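Local coordinates for RahU protein (Pseudomonas aeruginosa PAO1, PDB 6ZC2) that interacts with the membrane lipid ceramide phosphorylethanolamine and, as a bacterial member of the aegerolysin family, probably binds glycolipids, at residues A2-I7 with T121-G126; I22-L27 with D77-N82. All blocks are in the same frame, centred on the assembly; numbering follows the deposited sequence. Where two conformers were deposited one is given.

Interaction 1. Residues A2-I7 with T121-G126; sequences AYAEWI and TGTDIG
Trp6 lays one face of its indole over Asp124 and Gly126. The pyrrole ring takes Asp124 CB, which sits 3.6 Å from the centroid of that five-membered ring, while Gly126 CA lies over the benzene ring, 3.7 Å from its centroid; both are CH-pi contacts. In both residues CG is placed between the backbone N and the carbonyl carbon (chi1 66° for Trp6), and the two side chains run alongside each other in the same direction. The backbones join as well: Gly126 N donates to Trp6 O at 3.0 Å, nearly straight at 175°, which starts the parallel pairing of strands 6-13 and 126-134. The backbone angles of Gly126 call for glycine, since a CB there would be jammed against the carbonyl O of Ile125. Ile7 CG1 meets Ile125 CG2 at 3.8 Å, packing that continues onto Trp90. Further out, Thr123 CG2 touches Ala4 O at 3.4 Å. Lys38 adds a cation-pi contact to Trp6. The carboxylate of Asp124 lies flat against the same indole face as its CB, its plane only 1° from that of the ring, with OD2 offset toward the rim by NE1 and CE2. Its other oxygen, OD1, is taken up by a water that also donates to Ala4 O, so the acid meets the ring through OD2 and bridges the two loops through OD1.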
ATOM      1  N   ALA A   2     -17.230  -3.177   3.544  1.00 15.28           N
ATOM      2  CA  ALA A   2     -17.227  -3.988   4.752  1.00 13.55           C
ATOM      3  C   ALA A   2     -15.794  -4.365   5.109  1.00 12.04           C
ATOM      4  O   ALA A   2     -14.870  -4.143   4.326  1.00 12.40           O
ATOM      5  CB  ALA A   2     -18.072  -5.233   4.553  1.00 15.56           C
ATOM      6  N   TYR A   3     -15.616  -4.926   6.307  1.00 12.44           N
ATOM      7  CA  TYR A   3     -14.303  -5.400   6.724  1.00 12.07           C
ATOM      8  C   TYR A   3     -13.763  -6.501   5.809  1.00 12.04           C
ATOM      9  O   TYR A   3     -12.542  -6.679   5.727  1.00 12.82           O
ATOM     10  CB  TYR A   3     -14.380  -5.900   8.171  1.00 12.05           C
ATOM     11  CG  TYR A   3     -14.288  -4.821   9.246  1.00 11.70           C
ATOM     12  CD1 TYR A   3     -14.229  -3.464   8.922  1.00 11.91           C
ATOM     13  CD2 TYR A   3     -14.252  -5.174  10.592  1.00 11.71           C
ATOM     14  CE1 TYR A   3     -14.133  -2.494   9.916  1.00 11.63           C
ATOM     15  CE2 TYR A   3     -14.148  -4.213  11.592  1.00 11.49           C
ATOM     16  CZ  TYR A   3     -14.088  -2.874  11.246  1.00 11.62           C
ATOM     17  OH  TYR A   3     -13.984  -1.902  12.223  1.00 12.48           O
ATOM     18  N   ALA A   4     -14.640  -7.233   5.112  1.00 12.78           N
ATOM     19  CA  ALA A   4     -14.198  -8.340   4.266  1.00 14.08           C
ATOM     20  C   ALA A   4     -13.417  -7.879   3.040  1.00 12.88           C
ATOM     21  O   ALA A   4     -12.706  -8.690   2.434  1.00 14.21           O
ATOM     22  CB  ALA A   4     -15.391  -9.202   3.847  1.00 15.81           C
ATOM     23  N   GLU A   5     -13.540  -6.613   2.647  1.00 11.83           N
ATOM     24  CA  GLU A   5     -12.708  -6.048   1.588  1.00 11.65           C
ATOM     25  C   GLU A   5     -11.502  -5.395   2.254  1.00 10.44           C
ATOM     26  O   GLU A   5     -11.653  -4.402   2.970  1.00 11.54           O
ATOM     27  CB  GLU A   5     -13.508  -5.028   0.779  1.00 13.25           C
ATOM     28  CG  GLU A   5     -14.672  -5.635  -0.012  1.00 15.75           C
ATOM     29  CD  GLU A   5     -15.917  -5.866   0.833  1.00 17.88           C
ATOM     30  OE1 GLU A   5     -16.244  -4.980   1.651  1.00 19.39           O
ATOM     31  OE2 GLU A   5     -16.571  -6.922   0.671  1.00 19.17           O
ATOM     32  N   TRP A   6     -10.311  -5.959   2.042  1.00 10.65           N
ATOM     33  CA  TRP A   6      -9.115  -5.445   2.697  1.00 10.13           C
ATOM     34  C   TRP A   6      -7.872  -5.754   1.872  1.00 10.25           C
ATOM     35  O   TRP A   6      -7.838  -6.710   1.085  1.00 10.69           O
ATOM     36  CB  TRP A   6      -8.962  -5.988   4.131  1.00 10.80           C
ATOM     37  CG  TRP A   6      -8.706  -7.483   4.213  1.00 10.81           C
ATOM     38  CD1 TRP A   6      -9.648  -8.479   4.175  1.00 11.32           C
ATOM     39  CD2 TRP A   6      -7.435  -8.146   4.354  1.00 10.75           C
ATOM     40  NE1 TRP A   6      -9.048  -9.709   4.276  1.00 12.04           N
ATOM     41  CE2 TRP A   6      -7.692  -9.535   4.381  1.00 11.37           C
ATOM     42  CE3 TRP A   6      -6.112  -7.702   4.454  1.00 10.78           C
ATOM     43  CZ2 TRP A   6      -6.675 -10.482   4.514  1.00 12.75           C
ATOM     44  CZ3 TRP A   6      -5.100  -8.648   4.579  1.00 11.50           C
ATOM     45  CH2 TRP A   6      -5.390 -10.024   4.614  1.00 12.22           C
ATOM     46  N   ILE A   7      -6.844  -4.919   2.084  1.00  9.64           N
ATOM     47  CA  ILE A   7      -5.498  -5.096   1.551  1.00  9.28           C
ATOM     48  C   ILE A   7      -4.521  -4.801   2.684  1.00  9.15           C
ATOM     49  O   ILE A   7      -4.785  -3.966   3.552  1.00  9.69           O
ATOM     50  CB  ILE A   7      -5.241  -4.155   0.340  1.00  9.81           C
ATOM     51  CG1 ILE A   7      -3.882  -4.446  -0.324  1.00 10.50           C
ATOM     52  CG2 ILE A   7      -5.339  -2.683   0.764  1.00 10.50           C
ATOM     53  CD1 ILE A   7      -3.612  -3.630  -1.577  1.00 10.94           C
ATOM     54  N   THR A 121      -9.368 -11.835  -7.772  1.00 23.11           N
ATOM     55  CA  THR A 121     -10.807 -12.050  -7.776  1.00 24.90           C
ATOM     56  C   THR A 121     -11.392 -12.366  -6.409  1.00 25.52           C
ATOM     57  O   THR A 121     -12.588 -12.665  -6.323  1.00 27.81           O
ATOM     58  CB  THR A 121     -11.199 -13.150  -8.776  1.00 26.66           C
ATOM     59  OG1 THR A 121     -10.564 -14.380  -8.406  1.00 28.07           O
ATOM     60  CG2 THR A 121     -10.774 -12.763 -10.183  1.00 26.78           C
ATOM     61  N   GLY A 122     -10.601 -12.308  -5.343  1.00 25.15           N
ATOM     62  CA  GLY A 122     -11.140 -12.570  -4.028  1.00 25.35           C
ATOM     63  C   GLY A 122     -12.023 -11.441  -3.537  1.00 23.76           C
ATOM     64  O   GLY A 122     -12.028 -10.332  -4.072  1.00 23.64           O
ATOM     65  N   THR A 123     -12.812 -11.740  -2.503  1.00 21.97           N
ATOM     66  CA  THR A 123     -13.480 -10.671  -1.771  1.00 20.28           C
ATOM     67  C   THR A 123     -12.465  -9.613  -1.343  1.00 18.03           C
ATOM     68  O   THR A 123     -12.694  -8.406  -1.503  1.00 18.44           O
ATOM     69  CB  THR A 123     -14.199 -11.261  -0.557  1.00 21.60           C
ATOM     70  OG1 THR A 123     -15.187 -12.204  -0.997  1.00 23.09           O
ATOM     71  CG2 THR A 123     -14.875 -10.164   0.240  1.00 21.64           C
ATOM     72  N   ASP A 124     -11.317 -10.058  -0.838  1.00 15.49           N
ATOM     73  CA  ASP A 124     -10.222  -9.200  -0.424  1.00 13.78           C
ATOM     74  C   ASP A 124      -9.037  -9.367  -1.370  1.00 13.69           C
ATOM     75  O   ASP A 124      -8.822 -10.443  -1.939  1.00 15.04           O
ATOM     76  CB  ASP A 124      -9.755  -9.602   0.978  1.00 14.21           C
ATOM     77  CG  ASP A 124      -9.328 -11.058   1.052  1.00 15.10           C
ATOM     78  OD1 ASP A 124     -10.216 -11.936   1.007  1.00 17.22           O
ATOM     79  OD2 ASP A 124      -8.109 -11.329   1.133  1.00 17.17           O
ATOM     80  N   ILE A 125      -8.257  -8.291  -1.521  1.00 11.95           N
ATOM     81  CA  ILE A 125      -6.938  -8.409  -2.134  1.00 11.69           C
ATOM     82  C   ILE A 125      -6.010  -9.209  -1.232  1.00 11.70           C
ATOM     83  O   ILE A 125      -5.246 -10.062  -1.699  1.00 12.93           O
ATOM     84  CB  ILE A 125      -6.357  -7.018  -2.459  1.00 11.60           C
ATOM     85  CG1 ILE A 125      -7.142  -6.349  -3.592  1.00 12.09           C
ATOM     86  CG2 ILE A 125      -4.878  -7.135  -2.815  1.00 11.91           C
ATOM     87  CD1 ILE A 125      -6.806  -4.876  -3.796  1.00 12.52           C
ATOM     88  N   GLY A 126      -6.050  -8.935   0.073  1.00 11.13           N
ATOM     89  CA  GLY A 126      -5.186  -9.630   1.011  1.00 11.97           C
ATOM     90  C   GLY A 126      -3.789  -9.026   1.065  1.00 10.76           C
ATOM     91  O   GLY A 126      -3.586  -7.837   0.812  1.00 10.50           O
TER
HETATM   92  O   HOH W   1     -12.360 -11.381   2.671  1.00 25.70           O

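Interaction 2. Residues I22-L27 with D77-N82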
ATOM      1  N   ILE A  22       6.897   7.203   3.677  1.00  7.97           N
ATOM      2  CA  ILE A  22       5.540   7.016   3.170  1.00  7.97           C
ATOM      3  C   ILE A  22       4.835   8.360   3.299  1.00  7.58           C
ATOM      4  O   ILE A  22       4.706   8.887   4.408  1.00  8.49           O
ATOM      5  CB  ILE A  22       4.788   5.942   3.976  1.00  8.52           C
ATOM      6  CG1 ILE A  22       5.584   4.629   4.038  1.00  9.11           C
ATOM      7  CG2 ILE A  22       3.372   5.749   3.416  1.00  8.73           C
ATOM      8  CD1 ILE A  22       5.794   3.953   2.696  1.00 10.34           C
ATOM      9  N   ARG A  23       4.391   8.928   2.175  1.00  8.48           N
ATOM     10  CA  ARG A  23       3.805  10.265   2.168  1.00  8.49           C
ATOM     11  C   ARG A  23       2.542  10.265   1.315  1.00  8.47           C
ATOM     12  O   ARG A  23       2.328   9.378   0.484  1.00  9.47           O
ATOM     13  CB  ARG A  23       4.783  11.328   1.610  1.00  8.74           C
ATOM     14  CG  ARG A  23       6.160  11.366   2.282  1.00  8.85           C
ATOM     15  CD  ARG A  23       6.100  11.871   3.731  1.00  9.80           C
ATOM     16  NE  ARG A  23       7.419  11.793   4.356  1.00  9.99           N
ATOM     17  CZ  ARG A  23       7.810  10.884   5.255  1.00  9.16           C
ATOM     18  NH1 ARG A  23       6.985   9.950   5.741  1.00 10.06           N
ATOM     19  NH2 ARG A  23       9.060  10.927   5.689  1.00 10.77           N
ATOM     20  N   ASN A  24       1.712  11.295   1.503  1.00  8.72           N
ATOM     21  CA  ASN A  24       0.634  11.594   0.563  1.00  9.48           C
ATOM     22  C   ASN A  24      -0.391  10.463   0.475  1.00  9.79           C
ATOM     23  O   ASN A  24      -0.943  10.185  -0.591  1.00 12.13           O
ATOM     24  CB  ASN A  24       1.186  11.930  -0.822  1.00 10.08           C
ATOM     25  CG  ASN A  24       2.248  13.009  -0.783  1.00  9.93           C
ATOM     26  OD1 ASN A  24       2.301  13.820   0.146  1.00 11.24           O
ATOM     27  ND2 ASN A  24       3.091  13.044  -1.809  1.00  9.84           N
ATOM     28  N   ALA A  25      -0.656   9.804   1.599  1.00 10.15           N
ATOM     29  CA  ALA A  25      -1.640   8.730   1.603  1.00 11.98           C
ATOM     30  C   ALA A  25      -3.037   9.310   1.414  1.00 12.70           C
ATOM     31  O   ALA A  25      -3.354  10.379   1.939  1.00 15.78           O
ATOM     32  CB  ALA A  25      -1.562   7.946   2.911  1.00 13.24           C
ATOM     33  N   THR A  26      -3.865   8.620   0.632  1.00 11.87           N
ATOM     34  CA  THR A  26      -5.220   9.079   0.357  0.58 13.56           C
ATOM     35  C   THR A  26      -6.136   7.873   0.220  1.00 11.82           C
ATOM     36  O   THR A  26      -5.707   6.785  -0.176  1.00 12.49           O
ATOM     37  CB  THR A  26      -5.342   9.923  -0.927  0.58 17.48           C
ATOM     38  OG1 THR A  26      -5.023   9.117  -2.068  0.58 18.07           O
ATOM     39  CG2 THR A  26      -4.444  11.165  -0.898  0.58 19.07           C
ATOM     40  N   LEU A  27      -7.407   8.080   0.564  1.00 11.38           N
ATOM     41  CA  LEU A  27      -8.435   7.060   0.426  1.00 11.58           C
ATOM     42  C   LEU A  27      -9.629   7.654  -0.296  1.00 12.79           C
ATOM     43  O   LEU A  27     -10.137   8.706   0.102  1.00 15.17           O
ATOM     44  CB  LEU A  27      -8.913   6.557   1.785  1.00 13.05           C
ATOM     45  CG  LEU A  27      -7.891   5.760   2.585  1.00 13.81           C
ATOM     46  CD1 LEU A  27      -8.387   5.584   3.999  1.00 16.02           C
ATOM     47  CD2 LEU A  27      -7.602   4.408   1.925  1.00 15.56           C
ATOM     48  N   ASP A  77       2.393   7.418  -1.557  1.00  8.89           N
ATOM     49  CA  ASP A  77       3.648   7.653  -2.262  1.00  8.46           C
ATOM     50  C   ASP A  77       4.827   7.153  -1.427  1.00  8.49           C
ATOM     51  O   ASP A  77       4.779   7.125  -0.191  1.00  9.30           O
ATOM     52  CB  ASP A  77       3.853   9.142  -2.578  1.00  9.49           C
ATOM     53  CG  ASP A  77       2.889   9.674  -3.620  1.00 10.67           C
ATOM     54  OD1 ASP A  77       2.162   8.870  -4.245  1.00 12.63           O
ATOM     55  OD2 ASP A  77       2.849  10.914  -3.789  1.00 11.13           O
ATOM     56  N   CYS A  78       5.898   6.770  -2.127  1.00  8.73           N
ATOM     57  CA  CYS A  78       7.165   6.383  -1.519  1.00  8.24           C
ATOM     58  C   CYS A  78       8.234   7.391  -1.925  1.00  7.86           C
ATOM     59  O   CYS A  78       8.368   7.705  -3.117  1.00  8.73           O
ATOM     60  CB  CYS A  78       7.578   4.980  -1.994  1.00  9.43           C
ATOM     61  SG  CYS A  78       6.437   3.671  -1.491  1.00  9.91           S
ATOM     62  N   TYR A  79       8.992   7.884  -0.935  1.00  7.97           N
ATOM     63  CA  TYR A  79      10.047   8.872  -1.143  1.00  8.33           C
ATOM     64  C   TYR A  79      11.391   8.386  -0.596  1.00  7.85           C
ATOM     65  O   TYR A  79      11.456   7.750   0.462  1.00  8.72           O
ATOM     66  CB  TYR A  79       9.682  10.219  -0.467  1.00  8.78           C
ATOM     67  CG  TYR A  79       8.841  11.116  -1.347  1.00  8.50           C
ATOM     68  CD1 TYR A  79       7.466  10.944  -1.463  1.00  9.25           C
ATOM     69  CD2 TYR A  79       9.436  12.115  -2.101  1.00  8.75           C
ATOM     70  CE1 TYR A  79       6.708  11.753  -2.298  1.00  9.54           C
ATOM     71  CE2 TYR A  79       8.695  12.927  -2.944  1.00  8.85           C
ATOM     72  CZ  TYR A  79       7.332  12.747  -3.036  1.00  9.51           C
ATOM     73  OH  TYR A  79       6.603  13.554  -3.875  1.00 11.58           O
ATOM     74  N   ASP A  80      12.466   8.712  -1.319  1.00  8.44           N
ATOM     75  CA  ASP A  80      13.850   8.533  -0.874  1.00  8.60           C
ATOM     76  C   ASP A  80      14.353   9.936  -0.536  1.00  8.71           C
ATOM     77  O   ASP A  80      14.772  10.684  -1.425  1.00  9.14           O
ATOM     78  CB  ASP A  80      14.663   7.916  -2.009  1.00  9.46           C
ATOM     79  CG  ASP A  80      16.158   7.871  -1.721  1.00 10.73           C
ATOM     80  OD1 ASP A  80      16.570   8.032  -0.551  1.00 10.67           O
ATOM     81  OD2 ASP A  80      16.934   7.665  -2.683  1.00 12.08           O
ATOM     82  N   GLY A  81      14.278  10.316   0.736  1.00  9.09           N
ATOM     83  CA  GLY A  81      14.532  11.714   1.061  1.00  9.53           C
ATOM     84  C   GLY A  81      13.560  12.618   0.318  1.00  9.48           C
ATOM     85  O   GLY A  81      12.345  12.386   0.322  1.00 10.33           O
ATOM     86  N   ASN A  82      14.095  13.648  -0.353  1.00  9.75           N
ATOM     87  CA  ASN A  82      13.298  14.586  -1.139  1.00 10.90           C
ATOM     88  C   ASN A  82      12.836  14.032  -2.489  1.00  9.74           C
ATOM     89  O   ASN A  82      12.031  14.693  -3.158  1.00 10.44           O
ATOM     90  CB  ASN A  82      14.100  15.875  -1.382  1.00 12.53           C
ATOM     91  CG  ASN A  82      14.476  16.581  -0.093  0.90 12.93           C
ATOM     92  OD1 ASN A  82      13.631  16.786   0.769  0.90 12.97           O
ATOM     93  ND2 ASN A  82      15.746  16.971   0.037  0.90 13.42           N
TER
HETATM   94  O   HOH W   2      -0.635   8.730  -2.996  1.00 17.09           O
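Asn24 and Asp77 both carry CG anti to the carbonyl carbon (chi1 -52° in Asn24), and these torsions bring amide and carboxylate together across two antiparallel strands. Asn24 ND2 donates to Asp77 OD2 at 2.9 Å. The acceptor lies in the amide plane, whereas the donor reaches OD2 on its anti side, 29° out of the carboxylate plane; the two flat groups are turned 82° apart. The other oxygen, OD1, receives a water that also donates to Asn24 O, and has a protein partner in Thr87 OG1. The backbones form a hydrogen-bonded antiparallel pair: Arg23 N gives to Asp77 O at 3.0 Å, and Asp77 N returns a bond to Arg23 O at 2.8 Å. Next along, Ile22 and Cys78 form a non-hydrogen-bonded pair whose side chains share the buried face, Ile22 CD1 lying 4.2 Å from Cys78 SG. On the face of Arg23 and Asp77, Arg23 CG comes within 4.0 Å of Tyr79 CD1, approaching the ring obliquely. The arginine chain then bends at chi2 and leads away, its NH1 donating to Ile22 O from above the carbonyl plane. The guanidinium is turned toward Met50 and Asn51, at the start of strand 51-53, the other neighbour of its own strand. Asp77 thus draws hydrogen bonds from an amide, a hydroxyl and a water, while Lys84 touches the same side chain and may temper its charge.

How the interactions relate
Interactions 1 and 2 sit on opposite sides of the chain's centre, their own centres 23 Å apart and their nearest atoms about 8 Å apart, without touching. Each represents one sheet of the fold: 2-7 with 121-126 opens the parallel pair in the mixed sheet, and 22-27 with 77-82 joins neighbouring strands of the antiparallel sheet. Strands 6-13 and 19-27 follow one another in the chain, so the path crosses from one sheet to the other between the contacts. Trp90 touches Ile7 and Ile125 of interaction 1 and also Leu27, at the end of segment 22-27. A Tris molecule, probably from the crystallisation liquor, hydrogen-bonds to Gly122 O beside interaction 1; a lipid site cannot be inferred from it.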